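Local coordinates for rubber oxygenase (Streptomyces sp., PDB 5O1L), which uses a non-covalently bound b-type heme to cleave poly(cis-1,4-isoprene) rubber oxidatively at its double bonds, starting rubber degradation, at residues E58-R69 against P94-H103; H198-P206 against K219-I227. All coordinates share one frame; numbering follows the deposited sequence.

Contact 1 of 2, residues E58-R69 against P94-H103; sequences EADPVLAAVIDR and PGDLREFMEH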
loop_
_atom_site.group_PDB
_atom_site.type_symbol
_atom_site.label_atom_id
_atom_site.label_comp_id
_atom_site.label_asym_id
_atom_site.label_seq_id
_atom_site.Cartn_x
_atom_site.Cartn_y
_atom_site.Cartn_z
ATOM N N GLU A 58 17.354 -11.138 6.312
ATOM C CA GLU A 58 18.156 -11.321 5.119
ATOM C C GLU A 58 18.603 -9.985 4.537
ATOM O O GLU A 58 19.759 -9.833 4.138
ATOM C CB GLU A 58 17.425 -12.098 4.019
ATOM C CG GLU A 58 17.091 -13.533 4.430
ATOM C CD GLU A 58 16.089 -14.230 3.513
ATOM O OE1 GLU A 58 15.345 -13.591 2.750
ATOM O OE2 GLU A 58 15.980 -15.461 3.566
ATOM N N ALA A 59 17.715 -9.022 4.422
ATOM C CA ALA A 59 18.032 -7.765 3.750
ATOM C C ALA A 59 18.790 -6.770 4.635
ATOM O O ALA A 59 19.624 -6.011 4.169
ATOM C CB ALA A 59 16.785 -7.071 3.221
ATOM N N ASP A 60 18.500 -6.724 5.911
ATOM C CA ASP A 60 18.981 -5.655 6.751
ATOM C C ASP A 60 20.533 -5.570 6.789
ATOM O O ASP A 60 21.061 -4.485 6.567
ATOM C CB ASP A 60 18.340 -5.707 8.143
ATOM C CG ASP A 60 16.840 -5.328 8.143
ATOM O OD1 ASP A 60 16.376 -4.692 7.195
ATOM O OD2 ASP A 60 16.174 -5.672 9.151
ATOM N N PRO A 61 21.196 -6.686 7.054
ATOM C CA PRO A 61 22.679 -6.602 7.115
ATOM C C PRO A 61 23.308 -6.307 5.761
ATOM O O PRO A 61 24.357 -5.637 5.718
ATOM C CB PRO A 61 23.090 -7.979 7.622
ATOM C CG PRO A 61 21.883 -8.860 7.520
ATOM C CD PRO A 61 20.677 -8.006 7.503
ATOM N N VAL A 62 22.695 -6.779 4.689
ATOM C CA VAL A 62 23.201 -6.512 3.347
ATOM C C VAL A 62 23.144 -5.043 3.029
ATOM O O VAL A 62 24.141 -4.418 2.543
ATOM C CB VAL A 62 22.524 -7.380 2.285
ATOM C CG1 VAL A 62 23.000 -6.949 0.896
ATOM C CG2 VAL A 62 22.827 -8.876 2.573
ATOM N N LEU A 63 21.998 -4.411 3.234
ATOM C CA LEU A 63 21.863 -3.011 2.953
ATOM C C LEU A 63 22.701 -2.118 3.837
ATOM O O LEU A 63 23.218 -1.102 3.374
ATOM C CB LEU A 63 20.389 -2.572 2.913
ATOM C CG LEU A 63 19.749 -2.678 1.529
ATOM C CD1 LEU A 63 20.362 -1.756 0.477
ATOM C CD2 LEU A 63 19.734 -4.099 1.050
ATOM N N ALA A 64 22.889 -2.527 5.097
ATOM C CA ALA A 64 23.716 -1.779 6.009
ATOM C C ALA A 64 25.148 -1.795 5.437
ATOM O O ALA A 64 25.775 -0.731 5.422
ATOM C CB ALA A 64 23.682 -2.415 7.388
ATOM N N ALA A 65 25.606 -2.931 4.947
ATOM C CA ALA A 65 26.983 -3.072 4.393
ATOM C C ALA A 65 27.137 -2.274 3.118
ATOM O O ALA A 65 28.119 -1.508 2.968
ATOM C CB ALA A 65 27.335 -4.501 4.162
ATOM N N VAL A 66 26.149 -2.341 2.225
ATOM C CA VAL A 66 26.156 -1.557 1.005
ATOM C C VAL A 66 26.244 -0.055 1.292
ATOM O O VAL A 66 27.090 0.658 0.707
ATOM C CB VAL A 66 24.951 -1.927 0.108
ATOM C CG1 VAL A 66 24.802 -0.960 -1.059
ATOM C CG2 VAL A 66 25.105 -3.388 -0.349
ATOM N N ILE A 67 25.483 0.445 2.236
ATOM C CA ILE A 67 25.488 1.830 2.568
ATOM C C ILE A 67 26.880 2.219 3.188
ATOM O O ILE A 67 27.499 3.174 2.741
ATOM C CB ILE A 67 24.357 2.189 3.526
ATOM C CG1 ILE A 67 23.032 2.106 2.757
ATOM C CG2 ILE A 67 24.524 3.579 4.070
ATOM C CD1 ILE A 67 21.802 1.996 3.662
ATOM N N ASP A 68 27.305 1.431 4.158
ATOM C CA ASP A 68 28.572 1.702 4.878
ATOM C C ASP A 68 29.804 1.595 3.965
ATOM O O ASP A 68 30.815 2.210 4.261
ATOM C CB ASP A 68 28.692 0.775 6.096
ATOM C CG ASP A 68 27.709 1.138 7.210
ATOM O OD1 ASP A 68 27.134 2.251 7.175
ATOM O OD2 ASP A 68 27.483 0.311 8.129
ATOM N N ARG A 69 29.754 0.792 2.901
ATOM C CA ARG A 69 30.858 0.704 1.927
ATOM C C ARG A 69 30.809 1.761 0.869
ATOM O O ARG A 69 31.727 1.793 0.029
ATOM C CB ARG A 69 30.932 -0.674 1.273
ATOM C CG ARG A 69 31.302 -1.797 2.232
ATOM C CD ARG A 69 31.622 -3.142 1.571
ATOM N NE ARG A 69 30.576 -3.509 0.593
ATOM C CZ ARG A 69 29.647 -4.477 0.698
ATOM N NH1 ARG A 69 28.739 -4.600 -0.271
ATOM N NH2 ARG A 69 29.578 -5.359 1.701
ATOM N N PRO A 94 27.762 -5.606 -6.083
ATOM C CA PRO A 94 28.512 -6.225 -4.990
ATOM C C PRO A 94 27.958 -7.608 -4.716
ATOM O O PRO A 94 26.725 -7.822 -4.827
ATOM C CB PRO A 94 28.204 -5.371 -3.764
ATOM C CG PRO A 94 27.428 -4.193 -4.262
ATOM C CD PRO A 94 27.025 -4.397 -5.650
ATOM N N GLY A 95 28.831 -8.558 -4.435
ATOM C CA GLY A 95 28.443 -9.968 -4.344
ATOM C C GLY A 95 27.373 -10.292 -3.333
ATOM O O GLY A 95 26.535 -11.124 -3.625
ATOM N N ASP A 96 27.451 -9.689 -2.161
ATOM C CA ASP A 96 26.458 -9.940 -1.104
ATOM C C ASP A 96 25.078 -9.451 -1.547
ATOM O O ASP A 96 24.078 -10.158 -1.324
ATOM C CB ASP A 96 26.847 -9.348 0.267
ATOM C CG ASP A 96 27.281 -7.848 0.244
ATOM O OD1 ASP A 96 27.314 -7.109 -0.822
ATOM O OD2 ASP A 96 27.590 -7.365 1.391
ATOM N N LEU A 97 25.026 -8.304 -2.203
ATOM C CA LEU A 97 23.750 -7.803 -2.709
ATOM C C LEU A 97 23.279 -8.651 -3.852
ATOM O O LEU A 97 22.071 -8.983 -3.971
ATOM C CB LEU A 97 23.915 -6.347 -3.115
ATOM C CG LEU A 97 22.635 -5.682 -3.614
ATOM C CD1 LEU A 97 21.606 -5.618 -2.503
ATOM C CD2 LEU A 97 22.901 -4.285 -4.121
ATOM N N ARG A 98 24.128 -9.051 -4.776
ATOM C CA ARG A 98 23.709 -9.935 -5.850
ATOM C C ARG A 98 23.062 -11.224 -5.306
ATOM O O ARG A 98 21.955 -11.602 -5.746
ATOM C CB ARG A 98 24.865 -10.313 -6.775
ATOM C CG ARG A 98 24.392 -11.215 -7.916
ATOM C CD ARG A 98 25.445 -11.610 -8.947
ATOM N NE ARG A 98 26.745 -11.901 -8.381
ATOM C CZ ARG A 98 27.138 -12.967 -7.677
ATOM N NH1 ARG A 98 26.311 -13.962 -7.339
ATOM N NH2 ARG A 98 28.415 -13.022 -7.296
ATOM N N GLU A 99 23.702 -11.826 -4.335
ATOM C CA GLU A 99 23.192 -13.062 -3.758
ATOM C C GLU A 99 21.820 -12.812 -3.105
ATOM O O GLU A 99 20.902 -13.606 -3.319
ATOM C CB GLU A 99 24.183 -13.600 -2.724
ATOM C CG GLU A 99 23.814 -14.817 -1.932
ATOM C CD GLU A 99 25.009 -15.295 -1.110
ATOM O OE1 GLU A 99 25.248 -14.767 0.003
ATOM O OE2 GLU A 99 25.754 -16.146 -1.635
ATOM N N PHE A 100 21.720 -11.717 -2.360
ATOM C CA PHE A 100 20.422 -11.336 -1.746
ATOM C C PHE A 100 19.382 -11.213 -2.818
ATOM O O PHE A 100 18.241 -11.746 -2.655
ATOM C CB PHE A 100 20.527 -10.070 -0.918
ATOM C CG PHE A 100 19.182 -9.505 -0.548
ATOM C CD1 PHE A 100 18.469 -10.131 0.475
ATOM C CD2 PHE A 100 18.579 -8.477 -1.300
ATOM C CE1 PHE A 100 17.208 -9.692 0.758
ATOM C CE2 PHE A 100 17.274 -8.098 -1.002
ATOM C CZ PHE A 100 16.634 -8.701 0.043
ATOM N N MET A 101 19.648 -10.501 -3.888
ATOM C CA MET A 101 18.630 -10.203 -4.903
ATOM C C MET A 101 18.203 -11.436 -5.654
ATOM O O MET A 101 17.015 -11.595 -5.993
ATOM C CB MET A 101 19.115 -9.110 -5.902
ATOM C CG MET A 101 19.224 -7.798 -5.215
ATOM S SD MET A 101 19.800 -6.468 -6.310
ATOM C CE MET A 101 18.251 -6.249 -7.192
ATOM N N GLU A 102 19.147 -12.336 -5.897
ATOM C CA GLU A 102 18.828 -13.571 -6.617
ATOM C C GLU A 102 17.845 -14.426 -5.782
ATOM O O GLU A 102 16.979 -15.077 -6.346
ATOM C CB GLU A 102 20.130 -14.341 -6.990
ATOM C CG GLU A 102 20.617 -13.974 -8.410
ATOM C CD GLU A 102 19.524 -14.276 -9.505
ATOM O OE1 GLU A 102 19.054 -15.452 -9.520
ATOM O OE2 GLU A 102 19.047 -13.384 -10.343
ATOM N N HIS A 103 18.019 -14.414 -4.468
ATOM C CA HIS A 103 17.112 -15.111 -3.581
ATOM C C HIS A 103 15.770 -14.380 -3.441
ATOM O O HIS A 103 14.695 -15.006 -3.525
ATOM C CB HIS A 103 17.806 -15.228 -2.225
ATOM C CG HIS A 103 17.048 -16.045 -1.228
ATOM N ND1 HIS A 103 16.758 -17.376 -1.442
ATOM C CD2 HIS A 103 16.536 -15.731 -0.012
ATOM C CE1 HIS A 103 16.099 -17.856 -0.404
ATOM N NE2 HIS A 103 15.951 -16.878 0.479
#
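Arg69 and Asp96 join helices 59-68 and 95-103 by a two-pronged salt bridge. The guanidinium meets the carboxylate end-on: NH2 gives Asp96 OD2 a nearly straight 2.8 Å bond (169°) close to the guanidinium plane, while NH1 takes the syn lone pair of Asp96 OD1 at 2.9 Å, with that oxygen tilted out of the guanidinium plane. Asp96 holds CG between its backbone N and carbonyl carbon (chi1 50°), which also lets OD1 take a weak bond from Leu97 N. Arg69 has a second anionic partner, Glu71. With an alanine in place of Asp96, Arg69 would probably keep Glu71 but lose its tie to the second helix. At the other end of the contact Glu58, whose OE1 is salt-bridged to Arg195, brings OE2 within 3.4 Å of His103 NE2.

The apolar contacts lie between the helices, which run antiparallel at 148° with axes 9.6 Å apart. Val62 CG1 sits 3.9 Å from Leu97 CD1, the two side chains crossing at about a right angle, and Val66 CG2 packs on Leu97 CB. Further along, Ala59 CB presses on Phe100 CZ at 3.6 Å.

The chemistry implies a greasy seam between two peripheral helices, clamped at one end by a solvent-facing ion pair.

Contact 2 of 2, residues H198-P206 against K219-I227; sequences HAAVRHLLP and KIPISQADI. With HEM (protoporphyrin IX containing Fe), chain C.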
loop_
_atom_site.group_PDB
_atom_site.type_symbol
_atom_site.label_atom_id
_atom_site.label_comp_id
_atom_site.label_asym_id
_atom_site.label_seq_id
_atom_site.Cartn_x
_atom_site.Cartn_y
_atom_site.Cartn_z
ATOM N N HIS A 198 13.345 -0.421 2.190
ATOM C CA HIS A 198 12.972 -0.508 3.564
ATOM C C HIS A 198 14.196 -0.898 4.414
ATOM O O HIS A 198 14.318 -0.376 5.509
ATOM C CB HIS A 198 11.821 -1.533 3.708
ATOM C CG HIS A 198 10.485 -1.040 3.246
ATOM N ND1 HIS A 198 9.454 -1.922 2.995
ATOM C CD2 HIS A 198 9.983 0.219 3.075
ATOM C CE1 HIS A 198 8.390 -1.195 2.661
ATOM N NE2 HIS A 198 8.665 0.093 2.674
ATOM N N ALA A 199 15.007 -1.832 3.963
ATOM C CA ALA A 199 16.175 -2.242 4.691
ATOM C C ALA A 199 17.166 -1.068 4.882
ATOM O O ALA A 199 17.743 -0.903 5.971
ATOM C CB ALA A 199 16.798 -3.426 4.002
ATOM N N ALA A 200 17.321 -0.258 3.870
ATOM C CA ALA A 200 18.141 0.944 3.982
ATOM C C ALA A 200 17.584 1.881 5.026
ATOM O O ALA A 200 18.349 2.389 5.848
ATOM C CB ALA A 200 18.202 1.657 2.655
ATOM N N VAL A 201 16.275 2.112 5.015
ATOM C CA VAL A 201 15.617 2.949 6.007
ATOM C C VAL A 201 15.853 2.493 7.418
ATOM O O VAL A 201 15.987 3.315 8.328
ATOM C CB VAL A 201 14.120 3.103 5.677
ATOM C CG1 VAL A 201 13.348 3.828 6.776
ATOM C CG2 VAL A 201 14.002 3.872 4.344
ATOM N N ARG A 202 15.882 1.189 7.624
ATOM C CA ARG A 202 16.092 0.629 8.965
ATOM C C ARG A 202 17.493 0.972 9.466
ATOM O O ARG A 202 17.709 1.096 10.664
ATOM C CB ARG A 202 15.860 -0.862 8.973
ATOM C CG ARG A 202 14.422 -1.251 8.720
ATOM C CD ARG A 202 14.194 -2.709 9.070
ATOM N NE ARG A 202 12.884 -3.125 8.570
ATOM C CZ ARG A 202 12.722 -3.685 7.389
ATOM N NH1 ARG A 202 13.710 -4.033 6.557
ATOM N NH2 ARG A 202 11.437 -3.865 6.964
ATOM N N HIS A 203 18.448 1.079 8.548
ATOM C CA HIS A 203 19.797 1.506 8.924
ATOM C C HIS A 203 19.867 3.028 9.128
ATOM O O HIS A 203 20.581 3.517 10.029
ATOM C CB HIS A 203 20.744 1.028 7.855
ATOM C CG HIS A 203 22.198 1.232 8.179
ATOM N ND1 HIS A 203 23.027 2.008 7.406
ATOM C CD2 HIS A 203 22.952 0.755 9.198
ATOM C CE1 HIS A 203 24.237 2.015 7.941
ATOM N NE2 HIS A 203 24.214 1.291 9.044
ATOM N N LEU A 204 19.121 3.802 8.360
ATOM C CA LEU A 204 19.208 5.260 8.337
ATOM C C LEU A 204 18.398 5.959 9.393
ATOM O O LEU A 204 18.913 6.860 10.074
ATOM C CB LEU A 204 18.822 5.816 6.957
ATOM C CG LEU A 204 19.832 5.343 5.921
ATOM C CD1 LEU A 204 19.331 5.636 4.526
ATOM C CD2 LEU A 204 21.192 6.008 6.129
ATOM N N LEU A 205 17.110 5.621 9.546
ATOM C CA LEU A 205 16.234 6.401 10.402
ATOM C C LEU A 205 16.702 6.431 11.874
ATOM O O LEU A 205 16.486 7.466 12.502
ATOM C CB LEU A 205 14.763 5.961 10.316
ATOM C CG LEU A 205 13.916 6.659 9.296
ATOM C CD1 LEU A 205 12.474 6.085 9.270
ATOM C CD2 LEU A 205 13.824 8.183 9.419
ATOM N N PRO A 206 17.242 5.304 12.413
ATOM C CA PRO A 206 17.688 5.412 13.812
ATOM C C PRO A 206 18.817 6.407 14.017
ATOM O O PRO A 206 19.060 6.797 15.152
ATOM C CB PRO A 206 18.102 3.993 14.151
ATOM C CG PRO A 206 17.213 3.160 13.295
ATOM C CD PRO A 206 17.315 3.890 11.987
ATOM N N LYS A 219 13.010 0.762 18.362
ATOM C CA LYS A 219 14.421 1.003 18.083
ATOM C C LYS A 219 14.749 1.024 16.605
ATOM O O LYS A 219 15.678 1.760 16.175
ATOM C CB LYS A 219 15.295 -0.024 18.795
ATOM C CG LYS A 219 15.283 0.128 20.334
ATOM C CD LYS A 219 16.159 1.311 20.772
ATOM C CE LYS A 219 16.251 1.514 22.270
ATOM N NZ LYS A 219 14.924 1.964 22.822
ATOM N N ILE A 220 13.988 0.272 15.790
ATOM C CA ILE A 220 14.272 0.131 14.367
ATOM C C ILE A 220 12.902 0.241 13.681
ATOM O O ILE A 220 11.944 -0.397 14.158
ATOM C CB ILE A 220 14.829 -1.270 14.077
ATOM C CG1 ILE A 220 16.061 -1.555 14.991
ATOM C CG2 ILE A 220 15.066 -1.503 12.578
ATOM C CD1 ILE A 220 16.655 -2.913 14.786
ATOM N N PRO A 221 12.788 1.035 12.634
ATOM C CA PRO A 221 11.472 1.226 12.034
ATOM C C PRO A 221 11.109 0.033 11.106
ATOM O O PRO A 221 11.924 -0.804 10.759
ATOM C CB PRO A 221 11.677 2.451 11.157
ATOM C CG PRO A 221 13.087 2.292 10.721
ATOM C CD PRO A 221 13.835 1.800 11.929
ATOM N N ILE A 222 9.856 0.057 10.696
ATOM C CA ILE A 222 9.338 -0.835 9.668
ATOM C C ILE A 222 9.474 -2.295 10.098
ATOM O O ILE A 222 10.081 -3.139 9.420
ATOM C CB ILE A 222 9.925 -0.609 8.242
ATOM C CG1 ILE A 222 10.232 0.847 7.917
ATOM C CG2 ILE A 222 8.944 -1.189 7.210
ATOM C CD1 ILE A 222 10.848 1.040 6.577
ATOM N N SER A 223 8.899 -2.614 11.234
ATOM C CA SER A 223 8.841 -4.027 11.646
ATOM C C SER A 223 7.858 -4.799 10.755
ATOM O O SER A 223 7.076 -4.193 10.014
ATOM C CB SER A 223 8.384 -4.152 13.109
ATOM O OG SER A 223 7.037 -3.767 13.221
ATOM N N GLN A 224 7.929 -6.116 10.807
ATOM C CA GLN A 224 6.972 -7.005 10.120
ATOM C C GLN A 224 5.552 -6.598 10.493
ATOM O O GLN A 224 4.644 -6.597 9.644
ATOM C CB GLN A 224 7.193 -8.461 10.534
ATOM C CG GLN A 224 8.526 -9.057 10.071
ATOM C CD GLN A 224 8.482 -9.581 8.683
ATOM O OE1 GLN A 224 9.453 -9.420 7.903
ATOM N NE2 GLN A 224 7.370 -10.138 8.309
ATOM N N ALA A 225 5.327 -6.357 11.788
ATOM C CA ALA A 225 3.997 -5.947 12.258
ATOM C C ALA A 225 3.571 -4.648 11.586
ATOM O O ALA A 225 2.417 -4.503 11.143
ATOM C CB ALA A 225 3.979 -5.814 13.795
ATOM N N ASP A 226 4.483 -3.690 11.501
ATOM C CA ASP A 226 4.190 -2.441 10.866
ATOM C C ASP A 226 3.795 -2.612 9.351
ATOM O O ASP A 226 2.812 -2.011 8.868
ATOM C CB ASP A 226 5.397 -1.477 10.929
ATOM C CG ASP A 226 5.791 -1.044 12.342
ATOM O OD1 ASP A 226 4.887 -0.930 13.179
ATOM O OD2 ASP A 226 6.984 -0.643 12.473
ATOM N N ILE A 227 4.510 -3.494 8.687
ATOM C CA ILE A 227 4.229 -3.757 7.275
ATOM C C ILE A 227 2.797 -4.306 7.163
ATOM O O ILE A 227 2.023 -3.887 6.272
ATOM C CB ILE A 227 5.261 -4.642 6.604
ATOM C CG1 ILE A 227 6.651 -3.991 6.657
ATOM C CG2 ILE A 227 4.844 -5.008 5.169
ATOM C CD1 ILE A 227 7.729 -4.906 6.178
HETATM C CHA HEM C . 9.603 3.251 0.627
HETATM C CHB HEM C . 5.981 0.355 -0.389
HETATM C CHC HEM C . 5.261 -0.384 4.286
HETATM C CHD HEM C . 8.182 3.274 5.222
HETATM C C1A HEM C . 8.698 2.468 0.005
HETATM C C2A HEM C . 8.661 2.353 -1.435
HETATM C C3A HEM C . 7.613 1.569 -1.722
HETATM C C4A HEM C . 7.034 1.151 -0.528
HETATM C CMA HEM C . 7.180 1.217 -3.124
HETATM C CAA HEM C . 9.603 3.010 -2.473
HETATM C CBA HEM C . 9.130 4.447 -2.767
HETATM C CGA HEM C . 9.731 4.914 -4.043
HETATM O O1A HEM C . 10.906 5.281 -3.922
HETATM O O2A HEM C . 9.038 4.880 -5.133
HETATM C C1B HEM C . 5.486 -0.136 0.815
HETATM C C2B HEM C . 4.417 -1.073 0.875
HETATM C C3B HEM C . 4.194 -1.331 2.154
HETATM C C4B HEM C . 5.115 -0.514 2.929
HETATM C CMB HEM C . 3.675 -1.694 -0.290
HETATM C CAB HEM C . 3.335 -2.231 2.882
HETATM C CBB HEM C . 2.397 -3.159 2.331
HETATM C C1C HEM C . 6.007 0.559 4.978
HETATM C C2C HEM C . 5.832 0.796 6.400
HETATM C C3C HEM C . 6.690 1.820 6.633
HETATM C C4C HEM C . 7.268 2.206 5.358
HETATM C CMC HEM C . 5.003 -0.012 7.355
HETATM C CAC HEM C . 6.938 2.500 7.914
HETATM C CBC HEM C . 6.532 2.168 9.203
HETATM C C1D HEM C . 8.809 3.585 4.043
HETATM C C2D HEM C . 9.877 4.596 3.924
HETATM C C3D HEM C . 10.283 4.606 2.659
HETATM C C4D HEM C . 9.502 3.571 1.979
HETATM C CMD HEM C . 10.283 5.460 5.058
HETATM C CAD HEM C . 11.357 5.524 2.026
HETATM C CBD HEM C . 10.661 6.817 1.617
HETATM C CGD HEM C . 11.714 7.779 1.058
HETATM O O1D HEM C . 11.584 8.126 -0.138
HETATM O O2D HEM C . 12.683 8.223 1.732
HETATM N NA HEM C . 7.717 1.702 0.550
HETATM N NB HEM C . 5.830 0.171 2.073
HETATM N NC HEM C . 6.847 1.426 4.336
HETATM N ND HEM C . 8.675 2.937 2.859
HETATM FE FE HEM C . 7.296 1.548 2.469
#
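Helix 187-204 runs beside the loop 219-223 that leads into helix 224-244, with Arg202 and Pro221 the closest backbone pair, their CA atoms 5.6 Å apart. Ile222 has positive phi and psi (61° and 57°), and its carbonyl O is gripped by Arg202. The arginine comes side-on and puts two nitrogens on this one oxygen. NH2 lies in the carbonyl plane at 2.9 Å from Ile222 O, whereas NE, also at 2.9 Å from Ile222 O, stands above that plane; the acceptor itself stays near the guanidinium plane. An extended chain from CG to NE carries the guanidinium past Ile220, whose side chain it crosses at about a right angle with CG2 touching Arg202 CB, to the Ile222 carbonyl. The remaining nitrogen, NH1, pairs with Asp60 of helix 59-68, so this buried charge has an anionic mate.

Toward the heme, His198 NE2 binds the iron at 2.0 Å as an axial ligand. Ile222 reaches across to the His198 ring: CD1 lies 3.7 Å from His198 CD2, and CG2 sits over one ring face, offset toward the rim. Ile222 CG1 also lies 3.7 Å from HEM CAC, while Val201 CG1 packs against both Ile222 CD1 and a heme methyl. At the far end Pro221 wedges against Leu205 and Pro206. Ser223 and Asp226 close a capping box at the start of helix 224-244: Asp226 N bonds to Ser223 OG and Ser223 N to Asp226 OD2.

Chemically, the contact forms part of the heme pocket on the His198 (proximal) side: the iron-bound His198 ring is packed by the aliphatic side chain of Ile222, and the loop that supplies Ile222 is tied down through its own carbonyl by a charge-balanced arginine.

Contact 2 is a core contact beside the heme, within the catalytic domain, while contact 1 lies farther from the chain's centre and is only partly buried. They share no helix, yet they touch: helix 59-68 lies against helix 187-204, joined to it by the Asp60-Arg202 salt bridge and by Ala64 CB packing on His203. Each uses an arginine, but differently. At the periphery the guanidinium pairs with a carboxylate across the contact itself; in the core it holds a backbone carbonyl and draws its counterion from the outer helix. Contact 1 joins two helices, contact 2 a helix and a loop on one side of the cofactor.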